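Local coordinates for protein histone-lysine N-methyltransferase, H3 lysine-9 specific SUVH6 (Arabidopsis thaliana, PDB 6A5N) that methylates histone H3 as a lysine N-methyltransferase and binds DNA through its SRA domain, at residues A[435-440]-A[472-477]; A[277-282]-A[384-389]; A[3-8]-A[504-509]; A[11-16]-A[84-89]; A[103-108]-A[161-166]. The protein carries 1 engineered substitution. All coordinates share one frame; numbering follows the deposited sequence.

Contact 1. Residues A[435-440]-A[472-477]; sequences ESSGFT and DSRIPH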
# COMPACT_ATOMS: atom_id res chain seq x y z
N GLU A 435 16.94 -6.97 -27.74
CA GLU A 435 16.29 -8.27 -27.89
C GLU A 435 17.32 -9.39 -27.79
O GLU A 435 16.96 -10.56 -27.59
CB GLU A 435 15.53 -8.35 -29.21
CG GLU A 435 14.47 -9.43 -29.21
CD GLU A 435 13.63 -9.43 -30.47
OE1 GLU A 435 13.80 -8.51 -31.30
OE2 GLU A 435 12.79 -10.34 -30.61
N SER A 436 18.59 -9.03 -27.95
CA SER A 436 19.72 -9.94 -27.75
C SER A 436 19.55 -10.75 -26.46
O SER A 436 19.59 -11.98 -26.49
CB SER A 436 21.03 -9.14 -27.69
OG SER A 436 21.38 -8.82 -26.36
N SER A 437 19.36 -10.05 -25.35
CA SER A 437 19.07 -10.71 -24.08
C SER A 437 17.84 -10.16 -23.41
O SER A 437 17.87 -9.09 -22.81
CB SER A 437 20.25 -10.59 -23.11
OG SER A 437 21.49 -10.82 -23.75
N GLY A 438 16.74 -10.90 -23.54
CA GLY A 438 15.66 -10.80 -22.59
C GLY A 438 15.88 -12.02 -21.72
O GLY A 438 16.42 -13.02 -22.19
N PHE A 439 15.51 -11.95 -20.45
CA PHE A 439 15.55 -13.16 -19.64
C PHE A 439 14.19 -13.34 -19.01
O PHE A 439 13.41 -12.39 -18.92
CB PHE A 439 16.66 -13.09 -18.59
CG PHE A 439 18.05 -13.32 -19.14
CD1 PHE A 439 18.75 -12.29 -19.75
CD2 PHE A 439 18.65 -14.57 -19.04
CE1 PHE A 439 20.03 -12.50 -20.24
CE2 PHE A 439 19.92 -14.79 -19.54
CZ PHE A 439 20.61 -13.76 -20.14
N THR A 440 13.91 -14.56 -18.59
CA THR A 440 12.60 -14.93 -18.06
C THR A 440 12.81 -15.84 -16.85
O THR A 440 13.81 -16.54 -16.77
CB THR A 440 11.76 -15.64 -19.14
OG1 THR A 440 12.01 -15.01 -20.41
CG2 THR A 440 10.29 -15.55 -18.82
N ASP A 472 25.31 -7.89 -13.25
CA ASP A 472 24.61 -8.12 -14.53
C ASP A 472 23.21 -7.52 -14.47
O ASP A 472 22.35 -8.02 -13.75
CB ASP A 472 24.50 -9.61 -14.88
CG ASP A 472 25.75 -10.39 -14.57
OD1 ASP A 472 26.78 -9.75 -14.29
OD2 ASP A 472 25.72 -11.63 -14.65
N SER A 473 22.98 -6.44 -15.22
CA SER A 473 21.70 -5.71 -15.13
C SER A 473 20.63 -6.31 -16.05
O SER A 473 19.52 -5.81 -16.15
CB SER A 473 21.92 -4.23 -15.44
OG SER A 473 20.85 -3.43 -14.96
N ARG A 474 20.99 -7.41 -16.72
CA ARG A 474 20.06 -8.09 -17.60
C ARG A 474 19.43 -9.28 -16.87
O ARG A 474 18.46 -9.87 -17.34
CB ARG A 474 20.78 -8.50 -18.88
CG ARG A 474 21.32 -7.25 -19.57
CD ARG A 474 20.79 -7.06 -20.98
NE ARG A 474 21.52 -7.84 -21.97
CZ ARG A 474 21.57 -7.54 -23.27
NH1 ARG A 474 22.28 -8.29 -24.11
NH2 ARG A 474 20.88 -6.51 -23.74
N ILE A 475 19.96 -9.58 -15.69
CA ILE A 475 19.37 -10.61 -14.83
C ILE A 475 19.20 -10.14 -13.38
O ILE A 475 19.67 -10.81 -12.46
CB ILE A 475 20.22 -11.90 -14.86
CG1 ILE A 475 21.69 -11.57 -14.64
CG2 ILE A 475 20.07 -12.62 -16.19
CD1 ILE A 475 22.57 -12.78 -14.39
N PRO A 476 18.51 -9.01 -13.16
CA PRO A 476 18.30 -8.51 -11.80
C PRO A 476 17.38 -9.42 -11.01
O PRO A 476 16.81 -10.34 -11.58
CB PRO A 476 17.61 -7.17 -12.03
CG PRO A 476 16.81 -7.40 -13.26
CD PRO A 476 17.69 -8.26 -14.14
N HIS A 477 17.24 -9.17 -9.71
CA HIS A 477 16.19 -9.83 -8.96
C HIS A 477 14.88 -9.06 -9.14
O HIS A 477 14.88 -7.82 -9.21
CB HIS A 477 16.55 -9.93 -7.48
CG HIS A 477 17.78 -10.73 -7.20
ND1 HIS A 477 17.76 -11.95 -6.56
CD2 HIS A 477 19.09 -10.47 -7.46
CE1 HIS A 477 18.99 -12.41 -6.44
NE2 HIS A 477 19.82 -11.53 -6.98
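Phe439 and Arg474 each carry CG opposite the carbonyl carbon (chi1 -76° and -60°), which sends the ring toward Ile475 and starts the arginine chain toward Ser436 and Ser437. Ile475 lifts its CG2 branch over the middle of the Phe439 ring, a CH-pi contact 3.6 Å from CG2 to the centroid and 11° off the normal. The carbonyl O of Arg474 lies 3.4 Å from Phe439 CD1, approaching the ring obliquely. The arginine chain bends at chi2 and chi3 and brings its guanidinium face against Ser437, whose CB sits over it, 3.2 Å from Arg474 NE. Ser436 OG comes at the guanidinium edge, and the two serine hydroxyls hydrogen-bond each other (Ser436 OG to Ser437 OG, 3.3 Å). With an alanine at Arg474, the serine pair would probably lose its cationic neighbour and Asp434 its long, weak ion pair. The contact has a buried apolar half, Phe439 and Ile475, and a polar half nearer solvent, where the positive charge would probably polarise both hydroxyls.

Contact 2. Residues A[277-282]-A[384-389]; sequences IYPDWC and GELLED
Ile277 of the pre-SET motif adds a single parallel beta bridge to strand 385-388 of the SET domain, at the edge of the small antiparallel sheet that this strand forms with 439-442 and 402-404. The two segments run only 24° apart in direction, and Ile277 lies opposite Glu385. Its N-H reaches the carbonyl of Gly384 almost straight and in the carbonyl plane, with 3.3 Å from Ile277 N to Gly384 O. Its own carbonyl receives the N-H of Leu386, at 2.9 Å from Leu386 N to Ile277 O. One residue therefore clasps the amides on both sides of Glu385, the bonding pattern of a parallel pair. Beside the bridge, CB of Ile277 and CB of Glu385 meet at 3.7 Å, while the carboxylate of Glu385 leads away to a salt bridge with Arg394. Further on, Leu386 holds CG anti to its amide nitrogen (chi1 -176°) and brings CD2 within 4.1 Å of Pro279 CD; its side chain also touches Phe439 of the neighbouring strand and Ile475. Pro279 in turn lays CG 3.4 Å above one face of the Trp281 indole, offset toward the rim. That ring and the carboxylate of Glu388 are turned 65° apart, and Glu388 OE1 approaches obliquely to 3.2 Å from Trp281 CH2.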
# COMPACT_ATOMS: atom_id res chain seq x y z
N ILE A 277 17.89 -19.98 -9.46
CA ILE A 277 18.71 -20.94 -10.20
C ILE A 277 19.18 -20.32 -11.51
O ILE A 277 18.40 -20.16 -12.46
CB ILE A 277 17.95 -22.26 -10.47
CG1 ILE A 277 17.64 -22.95 -9.14
CG2 ILE A 277 18.74 -23.19 -11.38
CD1 ILE A 277 16.86 -24.24 -9.27
N TYR A 278 20.46 -19.95 -11.55
CA TYR A 278 21.09 -19.41 -12.75
C TYR A 278 21.50 -20.58 -13.62
O TYR A 278 21.68 -21.69 -13.11
CB TYR A 278 22.30 -18.53 -12.39
CG TYR A 278 21.97 -17.34 -11.51
CD1 TYR A 278 21.97 -16.05 -12.02
CD2 TYR A 278 21.65 -17.51 -10.17
CE1 TYR A 278 21.65 -14.96 -11.21
CE2 TYR A 278 21.33 -16.44 -9.36
CZ TYR A 278 21.33 -15.17 -9.88
OH TYR A 278 21.01 -14.12 -9.06
N PRO A 279 21.65 -20.36 -14.94
CA PRO A 279 22.21 -21.46 -15.73
C PRO A 279 23.69 -21.65 -15.42
O PRO A 279 24.26 -20.89 -14.64
CB PRO A 279 22.01 -21.00 -17.17
CG PRO A 279 21.99 -19.50 -17.08
CD PRO A 279 21.31 -19.19 -15.77
N ASP A 280 24.29 -22.67 -16.02
CA ASP A 280 25.71 -22.95 -15.82
C ASP A 280 26.62 -21.91 -16.48
O ASP A 280 27.69 -21.58 -15.96
CB ASP A 280 26.02 -24.35 -16.34
CG ASP A 280 26.01 -24.43 -17.86
OD1 ASP A 280 24.91 -24.62 -18.43
OD2 ASP A 280 27.09 -24.29 -18.47
N TRP A 281 26.18 -21.38 -17.63
CA TRP A 281 26.98 -20.48 -18.45
C TRP A 281 26.97 -19.04 -17.95
O TRP A 281 27.86 -18.26 -18.30
CB TRP A 281 26.49 -20.50 -19.90
CG TRP A 281 25.01 -20.26 -20.09
CD1 TRP A 281 24.00 -21.17 -19.92
CD2 TRP A 281 24.38 -19.04 -20.51
NE1 TRP A 281 22.79 -20.59 -20.20
CE2 TRP A 281 22.99 -19.28 -20.56
CE3 TRP A 281 24.85 -17.76 -20.83
CZ2 TRP A 281 22.07 -18.29 -20.92
CZ3 TRP A 281 23.93 -16.79 -21.20
CH2 TRP A 281 22.56 -17.06 -21.24
N CYS A 282 25.96 -18.68 -17.17
CA CYS A 282 25.85 -17.31 -16.71
C CYS A 282 27.01 -16.96 -15.78
O CYS A 282 27.05 -17.38 -14.63
CB CYS A 282 24.53 -17.08 -15.99
SG CYS A 282 24.48 -15.46 -15.23
N GLY A 384 12.53 -18.37 -9.24
CA GLY A 384 12.34 -19.51 -10.10
C GLY A 384 13.70 -19.81 -10.69
O GLY A 384 14.73 -19.48 -10.09
N GLU A 385 13.72 -20.44 -11.85
CA GLU A 385 14.98 -20.63 -12.53
C GLU A 385 15.03 -19.73 -13.75
O GLU A 385 14.04 -19.57 -14.48
CB GLU A 385 15.20 -22.10 -12.89
CG GLU A 385 14.42 -22.61 -14.06
CD GLU A 385 14.74 -24.06 -14.34
OE1 GLU A 385 13.99 -24.94 -13.87
OE2 GLU A 385 15.74 -24.31 -15.04
N LEU A 386 16.18 -19.11 -13.94
CA LEU A 386 16.34 -18.04 -14.90
C LEU A 386 16.79 -18.60 -16.25
O LEU A 386 17.67 -19.46 -16.32
CB LEU A 386 17.33 -17.02 -14.36
CG LEU A 386 17.61 -15.75 -15.14
CD1 LEU A 386 17.58 -14.56 -14.20
CD2 LEU A 386 18.96 -15.89 -15.78
N LEU A 387 16.15 -18.12 -17.31
CA LEU A 387 16.31 -18.68 -18.65
C LEU A 387 16.45 -17.55 -19.65
O LEU A 387 15.74 -16.55 -19.56
CB LEU A 387 15.10 -19.55 -19.00
CG LEU A 387 14.87 -20.84 -18.22
CD1 LEU A 387 13.49 -21.40 -18.49
CD2 LEU A 387 15.93 -21.87 -18.57
N GLU A 388 17.37 -17.70 -20.60
CA GLU A 388 17.36 -16.84 -21.77
C GLU A 388 15.97 -16.90 -22.37
O GLU A 388 15.41 -17.99 -22.49
CB GLU A 388 18.42 -17.28 -22.78
CG GLU A 388 19.10 -16.14 -23.54
CD GLU A 388 20.17 -16.64 -24.48
OE1 GLU A 388 21.00 -17.47 -24.06
OE2 GLU A 388 20.18 -16.20 -25.65
N ASP A 389 15.40 -15.75 -22.72
CA ASP A 389 14.04 -15.70 -23.26
C ASP A 389 13.86 -16.61 -24.47
O ASP A 389 12.75 -17.02 -24.78
CB ASP A 389 13.67 -14.25 -23.62
CG ASP A 389 14.20 -13.82 -24.99
OD1 ASP A 389 15.42 -13.97 -25.25
OD2 ASP A 389 13.39 -13.33 -25.81

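Contact 3. Residues A[3-8]-A[504-509]; sequences GDSSRN and RDSKGN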
# COMPACT_ATOMS: atom_id res chain seq x y z
N GLY A 3 -16.68 6.26 -13.34
CA GLY A 3 -16.87 5.44 -12.15
C GLY A 3 -15.63 4.60 -11.86
O GLY A 3 -15.04 4.68 -10.78
N ASP A 4 -15.31 3.77 -12.83
CA ASP A 4 -14.02 3.13 -12.87
C ASP A 4 -13.05 4.26 -13.03
O ASP A 4 -12.03 4.29 -12.38
CB ASP A 4 -13.89 2.12 -14.03
CG ASP A 4 -14.78 2.45 -15.23
OD1 ASP A 4 -14.88 1.58 -16.11
OD2 ASP A 4 -15.37 3.55 -15.32
N SER A 5 -13.41 5.22 -13.85
CA SER A 5 -12.55 6.33 -14.10
C SER A 5 -12.30 7.03 -12.79
O SER A 5 -11.20 7.47 -12.52
CB SER A 5 -13.21 7.28 -15.08
OG SER A 5 -12.71 8.58 -14.96
N SER A 6 -13.32 7.14 -11.99
CA SER A 6 -13.17 7.75 -10.69
C SER A 6 -12.26 6.96 -9.79
O SER A 6 -11.49 7.53 -9.05
CB SER A 6 -14.52 7.98 -10.05
OG SER A 6 -15.02 9.23 -10.44
N ARG A 7 -12.34 5.65 -9.85
CA ARG A 7 -11.56 4.83 -8.96
C ARG A 7 -10.08 5.07 -9.18
O ARG A 7 -9.34 5.28 -8.26
CB ARG A 7 -11.90 3.36 -9.22
CG ARG A 7 -11.23 2.35 -8.32
CD ARG A 7 -11.37 2.74 -6.88
NE ARG A 7 -10.99 1.69 -5.98
CZ ARG A 7 -10.92 1.86 -4.68
NH1 ARG A 7 -11.21 3.02 -4.16
NH2 ARG A 7 -10.57 0.87 -3.90
N ASN A 8 -9.67 5.10 -10.42
CA ASN A 8 -8.27 5.34 -10.78
C ASN A 8 -7.77 6.72 -10.39
O ASN A 8 -6.60 6.87 -10.01
CB ASN A 8 -8.08 5.13 -12.28
CG ASN A 8 -7.95 3.68 -12.63
OD1 ASN A 8 -8.06 2.80 -11.78
ND2 ASN A 8 -7.74 3.41 -13.91
N ARG A 504 -2.49 2.75 -19.78
CA ARG A 504 -3.88 2.53 -19.39
C ARG A 504 -4.55 3.82 -18.89
O ARG A 504 -4.03 4.48 -17.99
CB ARG A 504 -3.95 1.42 -18.33
CG ARG A 504 -4.93 0.32 -18.72
CD ARG A 504 -4.84 -0.96 -17.90
NE ARG A 504 -5.79 -1.92 -18.46
CZ ARG A 504 -5.48 -3.15 -18.85
NH1 ARG A 504 -4.23 -3.58 -18.75
NH2 ARG A 504 -6.41 -3.94 -19.35
N ASP A 505 -5.67 4.19 -19.50
CA ASP A 505 -6.34 5.44 -19.14
C ASP A 505 -7.29 5.24 -17.94
O ASP A 505 -7.29 4.17 -17.33
CB ASP A 505 -7.09 6.05 -20.34
CG ASP A 505 -8.25 5.18 -20.88
OD1 ASP A 505 -8.79 4.31 -20.15
OD2 ASP A 505 -8.67 5.43 -22.03
N SER A 506 -8.08 6.26 -17.62
CA SER A 506 -8.99 6.22 -16.47
C SER A 506 -9.91 5.00 -16.45
O SER A 506 -10.08 4.36 -15.41
CB SER A 506 -9.84 7.50 -16.43
OG SER A 506 -9.08 8.62 -16.02
N LYS A 507 -10.49 4.67 -17.61
CA LYS A 507 -11.42 3.55 -17.71
C LYS A 507 -10.73 2.18 -17.76
O LYS A 507 -11.39 1.15 -17.84
CB LYS A 507 -12.33 3.72 -18.93
CG LYS A 507 -12.99 5.09 -19.00
CD LYS A 507 -14.30 5.03 -19.76
CE LYS A 507 -15.26 6.06 -19.19
NZ LYS A 507 -16.04 6.72 -20.26
N GLY A 508 -9.40 2.17 -17.73
CA GLY A 508 -8.67 0.91 -17.71
C GLY A 508 -8.44 0.33 -19.09
O GLY A 508 -8.08 -0.85 -19.23
N ASN A 509 -8.65 1.15 -20.12
CA ASN A 509 -8.39 0.73 -21.49
C ASN A 509 -6.99 1.13 -22.00
O ASN A 509 -6.46 2.19 -21.64
CB ASN A 509 -9.47 1.29 -22.42
CG ASN A 509 -10.83 0.66 -22.19
OD1 ASN A 509 -11.85 1.35 -22.07
ND2 ASN A 509 -10.86 -0.67 -22.11
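Asn8 reaches from the first turns of helix 4-30 to the loop of Ser506. With CG placed opposite the carbonyl carbon (chi1 -81°), the side chain closes on one backbone oxygen step by step: CB is 3.8 Å from Ser506 O, CG is nearer, and ND2 comes to 2.9 Å from Ser506 O, though the angle is too poor for a hydrogen bond. The same ND2 lies 3.5 Å from Asp505 O, so the amide tip sits by two successive carbonyls. One turn earlier, Ser5 CA directs a C-H at Ser506 O (3.4 Å), while Ser5 OG, anti to the amide nitrogen, rests 3.4 Å from Ser506 CB. Within the loop, Asp505 OD1 accepts the N-H of Asn509 from above its carboxylate plane, at 3.2 Å from Asn509 N. Gly508 N bonds Asp505 O at 2.9 Å, and Asp505 N bonds Asn509 O in return. With Gly508 at positive phi, this is a type I turn followed by a G1 bulge, as in 3:5 beta hairpins, and it links strands 502-504 and 510-512.

Contact 4. Residues A[11-16]-A[84-89]; sequences KETLRL and LNILGI
Leu87 and Leu14 interlock where helix 81-87 ends against helix 4-30. Each sets CG opposite its carbonyl carbon (chi1 -69° and -64°) with the chain extended beyond, yet the side chains cross at about a right angle, so that the methyl CD1 of Leu87 lies against the fork of the other leucine, 3.6 Å from Leu14 CD2. The second branch of Leu87 turns to Thr13, with 4.1 Å between Leu87 CD2 and Thr13 CG2. Thr13 offers this methyl because OG1 is turned back to bond Lys9 O in its own helix. Ile86 adds its CD1, 4.2 Å from Thr13 CG2 and 4.3 Å from Leu14 CD2. Replacing Leu87 by alanine would probably open a gap beside Leu14 and leave the Thr13 methyl without its Leu87 neighbour. Directly after Leu87, Gly88 takes positive phi and ends the helix in a Schellman motif. Around the contact, Phe78 of strand 77-78 touches both leucines, Phe17 of helix 4-30 packs on Ile86 and Val10 on Leu87, and Phe58 lies against Ile86.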
# COMPACT_ATOMS: atom_id res chain seq x y z
N LYS A 11 -7.13 6.37 -6.56
CA LYS A 11 -5.95 5.55 -6.34
C LYS A 11 -4.67 6.30 -6.67
O LYS A 11 -3.74 6.36 -5.85
CB LYS A 11 -6.04 4.27 -7.19
CG LYS A 11 -6.49 3.04 -6.42
CD LYS A 11 -7.09 2.00 -7.35
CE LYS A 11 -7.52 0.76 -6.59
NZ LYS A 11 -8.73 0.14 -7.23
N GLU A 12 -4.62 6.90 -7.85
CA GLU A 12 -3.42 7.63 -8.26
C GLU A 12 -3.21 8.88 -7.39
O GLU A 12 -2.07 9.27 -7.14
CB GLU A 12 -3.49 7.98 -9.76
CG GLU A 12 -2.16 7.83 -10.51
CD GLU A 12 -1.45 6.48 -10.28
OE1 GLU A 12 -2.14 5.47 -9.96
OE2 GLU A 12 -0.20 6.44 -10.38
N THR A 13 -4.29 9.47 -6.89
CA THR A 13 -4.16 10.63 -6.01
C THR A 13 -3.50 10.23 -4.70
O THR A 13 -2.59 10.92 -4.22
CB THR A 13 -5.53 11.29 -5.73
OG1 THR A 13 -6.19 11.59 -6.98
CG2 THR A 13 -5.37 12.57 -4.94
N LEU A 14 -3.91 9.09 -4.14
CA LEU A 14 -3.31 8.61 -2.90
C LEU A 14 -1.86 8.18 -3.11
O LEU A 14 -1.00 8.44 -2.26
CB LEU A 14 -4.14 7.45 -2.32
CG LEU A 14 -5.56 7.79 -1.88
CD1 LEU A 14 -6.26 6.55 -1.38
CD2 LEU A 14 -5.55 8.86 -0.81
N ARG A 15 -1.60 7.52 -4.24
CA ARG A 15 -0.24 7.15 -4.62
C ARG A 15 0.66 8.37 -4.73
O ARG A 15 1.78 8.37 -4.23
CB ARG A 15 -0.24 6.41 -5.95
CG ARG A 15 -0.48 4.94 -5.85
CD ARG A 15 -0.86 4.34 -7.20
NE ARG A 15 -1.53 3.06 -7.03
CZ ARG A 15 -2.08 2.36 -8.02
NH1 ARG A 15 -2.66 1.20 -7.76
NH2 ARG A 15 -2.04 2.81 -9.26
N LEU A 16 0.17 9.40 -5.40
CA LEU A 16 0.91 10.65 -5.48
C LEU A 16 1.19 11.16 -4.07
O LEU A 16 2.35 11.37 -3.72
CB LEU A 16 0.16 11.68 -6.31
CG LEU A 16 1.03 12.86 -6.74
CD1 LEU A 16 1.99 12.41 -7.83
CD2 LEU A 16 0.18 14.02 -7.24
N LEU A 84 -8.15 11.59 3.87
CA LEU A 84 -9.60 11.79 3.84
C LEU A 84 -9.92 13.19 3.31
O LEU A 84 -10.83 13.35 2.49
CB LEU A 84 -10.22 11.60 5.23
CG LEU A 84 -9.81 10.33 5.99
CD1 LEU A 84 -10.60 10.16 7.27
CD2 LEU A 84 -9.93 9.10 5.11
N ASN A 85 -9.17 14.19 3.75
CA ASN A 85 -9.39 15.55 3.29
C ASN A 85 -9.09 15.70 1.80
O ASN A 85 -9.93 16.19 1.05
CB ASN A 85 -8.57 16.55 4.11
CG ASN A 85 -8.88 18.00 3.75
OD1 ASN A 85 -8.29 18.56 2.82
ND2 ASN A 85 -9.79 18.63 4.49
N ILE A 86 -7.90 15.28 1.35
CA ILE A 86 -7.58 15.46 -0.07
C ILE A 86 -8.58 14.71 -0.95
O ILE A 86 -8.80 15.11 -2.09
CB ILE A 86 -6.13 15.02 -0.43
CG1 ILE A 86 -6.00 13.50 -0.55
CG2 ILE A 86 -5.11 15.60 0.54
CD1 ILE A 86 -4.56 13.02 -0.84
N LEU A 87 -9.18 13.64 -0.43
CA LEU A 87 -10.17 12.91 -1.22
C LEU A 87 -11.61 13.46 -1.05
O LEU A 87 -12.48 13.20 -1.89
CB LEU A 87 -10.12 11.42 -0.84
CG LEU A 87 -8.86 10.64 -1.25
CD1 LEU A 87 -9.08 9.15 -1.18
CD2 LEU A 87 -8.45 11.02 -2.64
N GLY A 88 -11.86 14.24 -0.00
CA GLY A 88 -13.17 14.82 0.23
C GLY A 88 -14.06 13.88 1.03
O GLY A 88 -15.26 14.14 1.20
N ILE A 89 -13.47 12.78 1.50
CA ILE A 89 -14.18 11.80 2.32
C ILE A 89 -14.61 12.42 3.64
O ILE A 89 -15.71 12.17 4.12
CB ILE A 89 -13.29 10.56 2.61
CG1 ILE A 89 -13.00 9.77 1.34
CG2 ILE A 89 -13.94 9.64 3.64
CD1 ILE A 89 -12.18 8.53 1.57

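Contact 5. Residues A[103-108]-A[161-166]; sequences GKAKVA and LATSIE. With nucleotides of chain C.
Strand 105-108 crosses helix 161-166 nearly perpendicularly, at 98°, with the axes of the two short segments 5.8 Å apart at their closest. The N-H of Ala108 donates to the hydroxyl of Ser164, at 2.9 Å from Ala108 N to Ser164 OG, with an angle of 148° at the hydrogen. That hydroxyl lies beside its own amide nitrogen (chi1 -67°), where it also bonds the carbonyl of Ala160 one turn back; held by a donor and an acceptor, the hydroxyl is probably fixed in rotation. Leu161, on the preceding turn, lays CD2 3.9 Å from Ala108 CB. Thr163 meets the strand further toward its start: its CB stands 3.2 Å from Lys106 O, and its methyl CG2 reaches Ala105 CB at 3.8 Å and Val107 CG1 at 4.0 Å, while OG1 is taken by the carbonyl of Leu159. All this lies in the SRA domain, where helix 156-167 packs against the curled beta-sheet; Leu161 and Ser164 also touch Val198 of strand 190-206. The side chain of Lys106 serves the DNA instead. Although the Lys106 carbonyl meets Thr163, its side chain leads away from the helix and bends at its last two torsions. Its ammonium group hydrogen-bonds the backbone phosphate of DC13 of chain C, with 2.8 Å between Lys106 NZ and OP1 of that nucleotide.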
# COMPACT_ATOMS: atom_id res chain seq x y z
N GLY A 103 -30.81 21.61 2.83
CA GLY A 103 -31.91 22.51 3.11
C GLY A 103 -31.39 23.60 4.03
O GLY A 103 -30.21 23.94 3.99
N LYS A 104 -32.27 24.13 4.86
CA LYS A 104 -31.85 25.15 5.81
C LYS A 104 -31.20 24.47 7.01
O LYS A 104 -30.47 25.11 7.77
CB LYS A 104 -33.04 26.02 6.23
CG LYS A 104 -34.07 26.24 5.13
CD LYS A 104 -33.44 26.74 3.83
CE LYS A 104 -32.90 28.15 3.98
NZ LYS A 104 -31.68 28.39 3.15
N ALA A 105 -31.44 23.17 7.16
CA ALA A 105 -30.88 22.37 8.26
C ALA A 105 -29.47 21.81 7.93
O ALA A 105 -29.04 21.82 6.78
CB ALA A 105 -31.82 21.24 8.60
N LYS A 106 -28.76 21.32 8.94
CA LYS A 106 -27.44 20.74 8.69
C LYS A 106 -27.39 19.27 9.07
O LYS A 106 -27.86 18.89 10.15
CB LYS A 106 -26.36 21.50 9.46
CG LYS A 106 -25.80 22.71 8.73
CD LYS A 106 -24.81 23.45 9.61
CE LYS A 106 -25.50 24.60 10.33
NZ LYS A 106 -24.91 25.93 10.02
N VAL A 107 -26.82 18.45 8.20
CA VAL A 107 -26.75 17.01 8.44
C VAL A 107 -25.32 16.49 8.33
O VAL A 107 -24.48 17.05 7.63
CB VAL A 107 -27.69 16.22 7.48
CG1 VAL A 107 -29.11 16.74 7.62
CG2 VAL A 107 -27.24 16.35 6.04
N ALA A 108 -25.05 15.40 9.04
CA ALA A 108 -23.73 14.80 9.08
C ALA A 108 -23.34 14.17 7.74
O ALA A 108 -24.03 13.31 7.24
CB ALA A 108 -23.68 13.77 10.19
N LEU A 161 -25.64 15.40 13.51
CA LEU A 161 -25.90 13.98 13.65
C LEU A 161 -27.32 13.73 14.15
O LEU A 161 -27.94 12.71 13.82
CB LEU A 161 -24.90 13.34 14.61
CG LEU A 161 -23.76 12.51 13.99
CD1 LEU A 161 -22.78 12.01 15.05
CD2 LEU A 161 -24.32 11.34 13.19
N ALA A 162 -27.85 14.67 14.93
CA ALA A 162 -29.24 14.56 15.38
C ALA A 162 -30.22 14.81 14.22
O ALA A 162 -31.23 14.11 14.10
CB ALA A 162 -29.50 15.53 16.51
N THR A 163 -29.90 15.80 13.39
CA THR A 163 -30.76 16.20 12.28
C THR A 163 -30.81 15.10 11.22
O THR A 163 -31.89 14.82 10.64
CB THR A 163 -30.28 17.56 11.67
OG1 THR A 163 -30.15 18.53 12.72
CG2 THR A 163 -31.26 18.09 10.65
N SER A 164 -29.65 14.46 10.99
CA SER A 164 -29.54 13.31 10.10
C SER A 164 -30.57 12.21 10.37
O SER A 164 -30.87 11.40 9.49
CB SER A 164 -28.13 12.69 10.22
OG SER A 164 -27.12 13.55 9.72
N ILE A 165 -31.09 12.15 11.59
CA ILE A 165 -32.09 11.15 11.94
C ILE A 165 -33.43 11.46 11.26
O ILE A 165 -34.02 10.59 10.64
CB ILE A 165 -32.33 11.06 13.46
CG1 ILE A 165 -31.03 10.96 14.24
CG2 ILE A 165 -33.22 9.86 13.78
CD1 ILE A 165 -31.24 10.94 15.74
N GLU A 166 -33.88 12.71 11.37
CA GLU A 166 -35.12 13.13 10.71
C GLU A 166 -34.96 13.12 9.20
O GLU A 166 -35.83 12.63 8.46
CB GLU A 166 -35.54 14.53 11.17
CG GLU A 166 -36.78 15.05 10.45
CD GLU A 166 -36.97 16.55 10.59
OE1 GLU A 166 -36.26 17.17 11.41
OE2 GLU A 166 -37.84 17.10 9.88
P DC C 13 -21.67 26.68 10.95
OP1 DC C 13 -22.52 25.57 11.44
OP2 DC C 13 -21.93 27.29 9.62
O5' DC C 13 -21.67 27.86 12.03
C5' DC C 13 -21.77 29.23 11.61
C4' DC C 13 -21.11 30.12 12.65
O4' DC C 13 -19.70 29.80 12.70
C3' DC C 13 -21.13 31.61 12.37
O3' DC C 13 -22.40 32.24 12.72
C2' DC C 13 -19.98 32.07 13.25
C1' DC C 13 -18.96 30.98 12.99
N1 DC C 13 -18.08 31.30 11.84
C2 DC C 13 -16.99 32.14 12.05
O2 DC C 13 -16.76 32.54 13.20
N3 DC C 13 -16.20 32.46 11.01
C4 DC C 13 -16.48 31.99 9.79
N4 DC C 13 -15.67 32.34 8.79
C5 DC C 13 -17.61 31.15 9.54
C6 DC C 13 -18.37 30.84 10.59

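In the fold
Contacts 1 and 2, with centres about 10 Å apart, meet on one sheet: strands 385-388 and 439-442 are neighbours in it, and Ile475 packs on both Leu386 and Cys282. Contacts 3 and 4 share helix 4-30, their centres about 15 Å apart. Contact 5 lies out in the SRA domain, about 27 Å from contact 4 and about 62 and 66 Å from contacts 1 and 2 (between centres). Along the chain contacts 4, 5, 2 and 1 close one after another, and contact 3 spans them all. Helix 4-30 touches SRA helix 81-87 and the 504-509 loop, and its Arg15 salt-bridges Asp484 of the SET domain, consistent with a connection between the DNA-binding and catalytic parts.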